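Long-range contacts in nucleoside-diphosphate-sugar pyrophosphorylase (Vibrio cholerae, PDB 4EVW), which probably transfers a nucleotidyl group from a nucleoside triphosphate to a sugar phosphate, yielding an activated nucleoside-diphosphate sugar and pyrophosphate: residues G107-F112 / Y175-K180; G132-F137 / L217-H222. The protein carries 1 engineered substitution. All blocks are in the same frame, centred on the assembly; numbering follows the deposited sequence.

Interaction 1: residues G107-F112 / Y175-K180; sequences GSITVF and YHFNRK
Phe177 and Ile109 meet on one face of an antiparallel strand pair, where Ile109 CG1 rests 4.0 Å from Phe177 CB. The Phe177 CG lies anti to its own carbonyl carbon (chi1 -59°), which brings the CD1-CE1 side of the ring over toward the 107-112 strand. CD1 touches the Ile109 CG1 branch, and Phe177 CE1 comes within 4.5 Å of Val111 CG2, so this side of the ring lies along the hollow between the two aliphatic bumps, with Ile109 O at its edge, in plane. Farther along the same face, Val111 packs beside the CB of Tyr175, whose hydroxyl continues past the contact to Ser145.

The other face carries Thr110 and His176, joined by a polar bond. His176 CG is anti to the backbone N (chi1 -177°), and the ring reaches across to the neighbouring strand, filling the dip between Thr110 and Ser108. Thr110 OG1 sits at the ring's edge, near its plane, and hydrogen-bonds His176 ND1 at 2.7 Å. Next to it, His176 CE1 leans on Ser108 CB at 3.8 Å. Ser108 CB settles in a notch of the backbone, 3.2 Å from Phe177 O.

Between the two faces, Ile109-Phe177 and Val111-Tyr175 are hydrogen-bonded pairs, each with two backbone bonds, flanking the non-hydrogen-bonded pair Thr110-His176. Where the strands end, Lys180 N still reaches Gly107 O at 2.9 Å, though the bond is bent to 136° at the hydrogen. Lys180 starts a helix here, and its NZ goes to Tyr105 O.

Strand 2-5 flanks 109-111 on the side away from 175-177, putting Val3 and Pro5 against Ile109 and Val111. Strand 132-138 is the other neighbour of 175-177. Helix 208-214 packs on the Tyr175 and Phe177 face, with Tyr209 stacked on the Phe177 ring.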
loop_
_atom_site.group_PDB
_atom_site.type_symbol
_atom_site.label_atom_id
_atom_site.label_comp_id
_atom_site.label_asym_id
_atom_site.label_seq_id
_atom_site.Cartn_x
_atom_site.Cartn_y
_atom_site.Cartn_z
ATOM N N GLY A 107 8.907 14.350 -2.809
ATOM C CA GLY A 107 9.651 13.401 -2.003
ATOM C C GLY A 107 9.281 11.943 -2.176
ATOM O O GLY A 107 8.685 11.542 -3.178
ATOM N N SER A 108 9.639 11.148 -1.179
ATOM C CA SER A 108 9.376 9.722 -1.209
ATOM C C SER A 108 7.909 9.417 -0.957
ATOM O O SER A 108 7.169 10.247 -0.425
ATOM C CB SER A 108 10.201 9.024 -0.127
ATOM O OG SER A 108 9.724 9.381 1.159
ATOM N N ILE A 109 7.479 8.238 -1.380
ATOM C CA ILE A 109 6.129 7.815 -1.075
ATOM C C ILE A 109 6.195 6.379 -0.597
ATOM O O ILE A 109 6.921 5.544 -1.144
ATOM C CB ILE A 109 5.131 7.936 -2.247
ATOM C CG1 ILE A 109 5.604 7.142 -3.451
ATOM C CG2 ILE A 109 4.903 9.408 -2.592
ATOM C CD1 ILE A 109 4.524 7.047 -4.509
ATOM N N THR A 110 5.446 6.120 0.460
ATOM C CA THR A 110 5.379 4.806 1.069
ATOM C C THR A 110 3.934 4.376 0.950
ATOM O O THR A 110 3.072 4.877 1.668
ATOM C CB THR A 110 5.787 4.897 2.541
ATOM O OG1 THR A 110 7.134 5.374 2.618
ATOM C CG2 THR A 110 5.693 3.542 3.212
ATOM N N VAL A 111 3.665 3.464 0.025
ATOM C CA VAL A 111 2.300 2.998 -0.185
ATOM C C VAL A 111 1.991 1.857 0.761
ATOM O O VAL A 111 2.776 0.928 0.907
ATOM C CB VAL A 111 2.091 2.521 -1.633
ATOM C CG1 VAL A 111 0.631 2.122 -1.850
ATOM C CG2 VAL A 111 2.506 3.620 -2.593
ATOM N N PHE A 112 0.832 1.929 1.400
ATOM C CA PHE A 112 0.436 0.905 2.349
ATOM C C PHE A 112 -1.062 0.688 2.179
ATOM O O PHE A 112 -1.748 1.536 1.621
ATOM C CB PHE A 112 0.741 1.397 3.757
ATOM C CG PHE A 112 0.589 0.350 4.812
ATOM C CD1 PHE A 112 1.387 -0.789 4.801
ATOM C CD2 PHE A 112 -0.342 0.508 5.830
ATOM C CE1 PHE A 112 1.261 -1.757 5.797
ATOM C CE2 PHE A 112 -0.479 -0.450 6.828
ATOM C CZ PHE A 112 0.323 -1.584 6.813
ATOM N N TYR A 175 4.985 -0.733 0.042
ATOM C CA TYR A 175 5.857 -0.480 -1.095
ATOM C C TYR A 175 6.427 0.922 -0.990
ATOM O O TYR A 175 5.690 1.905 -1.070
ATOM C CB TYR A 175 5.067 -0.587 -2.398
ATOM C CG TYR A 175 4.323 -1.885 -2.547
ATOM C CD1 TYR A 175 2.944 -1.954 -2.340
ATOM C CD2 TYR A 175 4.997 -3.051 -2.898
ATOM C CE1 TYR A 175 2.256 -3.157 -2.482
ATOM C CE2 TYR A 175 4.325 -4.255 -3.040
ATOM C CZ TYR A 175 2.957 -4.303 -2.833
ATOM O OH TYR A 175 2.293 -5.496 -2.985
ATOM N N HIS A 176 7.739 1.015 -0.833
ATOM C CA HIS A 176 8.386 2.306 -0.695
ATOM C C HIS A 176 9.135 2.715 -1.958
ATOM O O HIS A 176 9.771 1.884 -2.611
ATOM C CB HIS A 176 9.364 2.264 0.487
ATOM C CG HIS A 176 10.044 3.572 0.754
ATOM N ND1 HIS A 176 9.420 4.617 1.404
ATOM C CD2 HIS A 176 11.289 4.003 0.453
ATOM C CE1 HIS A 176 10.258 5.636 1.494
ATOM N NE2 HIS A 176 11.399 5.291 0.925
ATOM N N PHE A 177 9.029 3.999 -2.298
ATOM C CA PHE A 177 9.726 4.581 -3.445
ATOM C C PHE A 177 10.414 5.842 -2.936
ATOM O O PHE A 177 9.770 6.702 -2.331
ATOM C CB PHE A 177 8.749 4.958 -4.562
ATOM C CG PHE A 177 7.954 3.798 -5.088
ATOM C CD1 PHE A 177 6.854 3.324 -4.389
ATOM C CD2 PHE A 177 8.317 3.172 -6.274
ATOM C CE1 PHE A 177 6.118 2.238 -4.863
ATOM C CE2 PHE A 177 7.590 2.084 -6.761
ATOM C CZ PHE A 177 6.488 1.617 -6.052
ATOM N N ASN A 178 11.716 5.957 -3.178
ATOM C CA ASN A 178 12.463 7.123 -2.710
ATOM C C ASN A 178 12.017 8.429 -3.375
ATOM O O ASN A 178 12.112 9.496 -2.771
ATOM C CB ASN A 178 13.965 6.914 -2.935
ATOM C CG ASN A 178 14.804 7.973 -2.250
ATOM O OD1 ASN A 178 14.626 8.243 -1.062
ATOM N ND2 ASN A 178 15.725 8.576 -2.994
ATOM N N ARG A 179 11.531 8.343 -4.612
ATOM C CA ARG A 179 11.069 9.529 -5.339
ATOM C C ARG A 179 9.702 9.323 -5.979
ATOM O O ARG A 179 9.484 8.343 -6.689
ATOM C CB ARG A 179 12.070 9.919 -6.432
ATOM C CG ARG A 179 13.422 10.373 -5.900
ATOM C CD ARG A 179 14.314 10.913 -7.015
ATOM N NE ARG A 179 15.466 11.628 -6.475
ATOM C CZ ARG A 179 15.644 12.944 -6.564
ATOM N NH1 ARG A 179 14.744 13.700 -7.181
ATOM N NH2 ARG A 179 16.718 13.506 -6.026
ATOM N N LYS A 180 8.789 10.257 -5.727
ATOM C CA LYS A 180 7.446 10.186 -6.292
ATOM C C LYS A 180 7.557 10.084 -7.809
ATOM O O LYS A 180 6.818 9.332 -8.445
ATOM C CB LYS A 180 6.640 11.443 -5.933
ATOM C CG LYS A 180 5.225 11.454 -6.505
ATOM C CD LYS A 180 4.571 12.836 -6.443
ATOM C CE LYS A 180 5.176 13.794 -7.465
ATOM N NZ LYS A 180 4.448 15.097 -7.488
#

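Interaction 2: residues G132-F137 / L217-H222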
loop_
_atom_site.group_PDB
_atom_site.type_symbol
_atom_site.label_atom_id
_atom_site.label_comp_id
_atom_site.label_asym_id
_atom_site.label_seq_id
_atom_site.Cartn_x
_atom_site.Cartn_y
_atom_site.Cartn_z
ATOM N N GLY A 132 14.270 2.395 -3.668
ATOM C CA GLY A 132 12.965 1.914 -3.253
ATOM C C GLY A 132 13.096 0.537 -2.631
ATOM O O GLY A 132 14.102 -0.142 -2.820
ATOM N N TYR A 133 12.102 0.119 -1.865
ATOM C CA TYR A 133 12.171 -1.204 -1.273
ATOM C C TYR A 133 10.793 -1.757 -0.993
ATOM O O TYR A 133 9.829 -1.009 -0.805
ATOM C CB TYR A 133 13.010 -1.196 0.018
ATOM C CG TYR A 133 12.253 -0.801 1.266
ATOM C CD1 TYR A 133 12.123 0.537 1.644
ATOM C CD2 TYR A 133 11.649 -1.773 2.061
ATOM C CE1 TYR A 133 11.410 0.890 2.797
ATOM C CE2 TYR A 133 10.939 -1.435 3.201
ATOM C CZ TYR A 133 10.821 -0.106 3.564
ATOM O OH TYR A 133 10.118 0.210 4.703
ATOM N N LEU A 134 10.710 -3.080 -0.985
ATOM C CA LEU A 134 9.466 -3.782 -0.719
ATOM C C LEU A 134 9.634 -4.488 0.605
ATOM O O LEU A 134 10.620 -5.190 0.816
ATOM C CB LEU A 134 9.188 -4.845 -1.793
ATOM C CG LEU A 134 8.946 -4.393 -3.231
ATOM C CD1 LEU A 134 10.266 -4.335 -3.997
ATOM C CD2 LEU A 134 7.985 -5.379 -3.895
ATOM N N GLU A 135 8.680 -4.296 1.502
ATOM C CA GLU A 135 8.734 -4.971 2.787
ATOM C C GLU A 135 8.192 -6.366 2.519
ATOM O O GLU A 135 7.156 -6.520 1.865
ATOM C CB GLU A 135 7.854 -4.247 3.790
ATOM C CG GLU A 135 7.916 -4.804 5.190
ATOM C CD GLU A 135 7.007 -4.038 6.117
ATOM O OE1 GLU A 135 5.774 -4.191 5.992
ATOM O OE2 GLU A 135 7.526 -3.267 6.953
ATOM N N VAL A 136 8.887 -7.386 3.006
ATOM C CA VAL A 136 8.455 -8.756 2.764
ATOM C C VAL A 136 8.493 -9.634 4.010
ATOM O O VAL A 136 9.123 -9.288 5.011
ATOM C CB VAL A 136 9.342 -9.430 1.675
ATOM C CG1 VAL A 136 9.190 -8.700 0.344
ATOM C CG2 VAL A 136 10.813 -9.431 2.113
ATOM N N PHE A 137 7.791 -10.762 3.948
ATOM C CA PHE A 137 7.795 -11.727 5.037
ATOM C C PHE A 137 7.866 -13.110 4.398
ATOM O O PHE A 137 7.613 -13.271 3.201
ATOM C CB PHE A 137 6.545 -11.607 5.930
ATOM C CG PHE A 137 5.281 -12.099 5.289
ATOM C CD1 PHE A 137 4.634 -11.342 4.320
ATOM C CD2 PHE A 137 4.734 -13.322 5.660
ATOM C CE1 PHE A 137 3.463 -11.793 3.731
ATOM C CE2 PHE A 137 3.561 -13.784 5.075
ATOM C CZ PHE A 137 2.924 -13.018 4.108
ATOM N N LEU A 217 17.545 1.107 -11.438
ATOM C CA LEU A 217 17.416 1.681 -10.108
ATOM C C LEU A 217 17.731 0.606 -9.084
ATOM O O LEU A 217 17.591 -0.589 -9.351
ATOM C CB LEU A 217 16.016 2.256 -9.879
ATOM C CG LEU A 217 15.628 3.414 -10.806
ATOM C CD1 LEU A 217 14.456 4.172 -10.183
ATOM C CD2 LEU A 217 16.807 4.353 -11.008
ATOM N N ASN A 218 18.158 1.051 -7.911
ATOM C CA ASN A 218 18.564 0.174 -6.825
ATOM C C ASN A 218 17.395 -0.204 -5.918
ATOM O O ASN A 218 17.102 0.485 -4.946
ATOM C CB ASN A 218 19.667 0.889 -6.038
ATOM C CG ASN A 218 20.352 -0.007 -5.038
ATOM O OD1 ASN A 218 20.335 -1.230 -5.169
ATOM N ND2 ASN A 218 20.984 0.599 -4.041
ATOM N N ILE A 219 16.742 -1.319 -6.231
ATOM C CA ILE A 219 15.585 -1.771 -5.465
ATOM C C ILE A 219 15.920 -2.912 -4.507
ATOM O O ILE A 219 16.547 -3.900 -4.891
ATOM C CB ILE A 219 14.452 -2.226 -6.418
ATOM C CG1 ILE A 219 14.112 -1.096 -7.402
ATOM C CG2 ILE A 219 13.229 -2.650 -5.612
ATOM C CD1 ILE A 219 13.680 0.220 -6.742
ATOM N N HIS A 220 15.495 -2.776 -3.255
ATOM C CA HIS A 220 15.769 -3.797 -2.250
ATOM C C HIS A 220 14.520 -4.316 -1.572
ATOM O O HIS A 220 13.409 -3.867 -1.843
ATOM C CB HIS A 220 16.694 -3.229 -1.171
ATOM C CG HIS A 220 18.097 -3.007 -1.635
ATOM N ND1 HIS A 220 19.162 -3.737 -1.152
ATOM C CD2 HIS A 220 18.612 -2.155 -2.553
ATOM C CE1 HIS A 220 20.271 -3.346 -1.752
ATOM N NE2 HIS A 220 19.964 -2.387 -2.607
ATOM N N TYR A 221 14.706 -5.297 -0.698
ATOM C CA TYR A 221 13.594 -5.806 0.077
ATOM C C TYR A 221 14.012 -5.655 1.516
ATOM O O TYR A 221 15.195 -5.462 1.818
ATOM C CB TYR A 221 13.277 -7.282 -0.234
ATOM C CG TYR A 221 14.308 -8.314 0.207
ATOM C CD1 TYR A 221 14.386 -8.749 1.532
ATOM C CD2 TYR A 221 15.176 -8.887 -0.722
ATOM C CE1 TYR A 221 15.301 -9.742 1.917
ATOM C CE2 TYR A 221 16.092 -9.877 -0.350
ATOM C CZ TYR A 221 16.149 -10.297 0.967
ATOM O OH TYR A 221 17.046 -11.278 1.325
ATOM N N HIS A 222 13.030 -5.688 2.402
ATOM C CA HIS A 222 13.299 -5.623 3.824
ATOM C C HIS A 222 12.437 -6.703 4.441
ATOM O O HIS A 222 11.208 -6.638 4.398
ATOM C CB HIS A 222 12.935 -4.281 4.436
ATOM C CG HIS A 222 13.199 -4.229 5.908
ATOM N ND1 HIS A 222 12.199 -4.071 6.841
ATOM C CD2 HIS A 222 14.347 -4.397 6.609
ATOM C CE1 HIS A 222 12.717 -4.147 8.056
ATOM N NE2 HIS A 222 14.017 -4.345 7.941
HETATM O O HOH W 1 9.749 -1.964 6.384
#
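His222 lays its CB against the ring of Tyr133, 3.7 Å from CD2 and equally far from CE2, and the two side chains run side by side in the same direction. Tyr133 CG sits between its own backbone N and carbonyl carbon (chi1 85°), bringing that ring side alongside His222. At their ends a single water gathers three groups: it donates to Glu135 OE2 at 2.6 Å, bonds Tyr133 OH at 2.8 Å, and lies at a longer 3.3 Å from His222 ND1.

On the opposite face, which helix 208-214 covers, Gly132 has no side chain, and the CD1 of Ile219 comes down on its backbone, 3.8 Å from Gly132 N. Ile219 CG2 then meets Leu134 CD1. The strands are a parallel pair of the mixed sheet: Gly132 O accepts from His220 N, Leu134 N gives to His220 O, His222 N gives to Leu134 O, and Val136 N reaches His222 O at 2.8 Å.

Glu135 also forms a salt bridge with Arg118 and a hydrogen bond with Thr172. Its carboxylate is therefore probably kept ionised despite burial, and it meets the Tyr133 hydroxyl and the His222 ring through the water, which links polar groups of both strands.

Following the chain from the N terminus, 107-112 comes first, then 132-137, then 175-180, which returns to close interaction 1 over 62 residues that contain strands but no helix. The chain then passes through helices 180-191 and 208-214 before 217-222 closes interaction 2 onto 132-137. The two loops therefore cross rather than nest. In the sheet, 174-177 lies between 109-111 and 132-138, antiparallel to both, so the two contacts adjoin through strands 174-177 and 132-138: His176 N probably hydrogen-bonds Tyr133 O, 2.9 Å away. Together they join the parallel strands that include 2-5 to 132-138 and 219-223 of the same mixed sheet, consistent with a Rossmann-like nucleotidyltransferase fold.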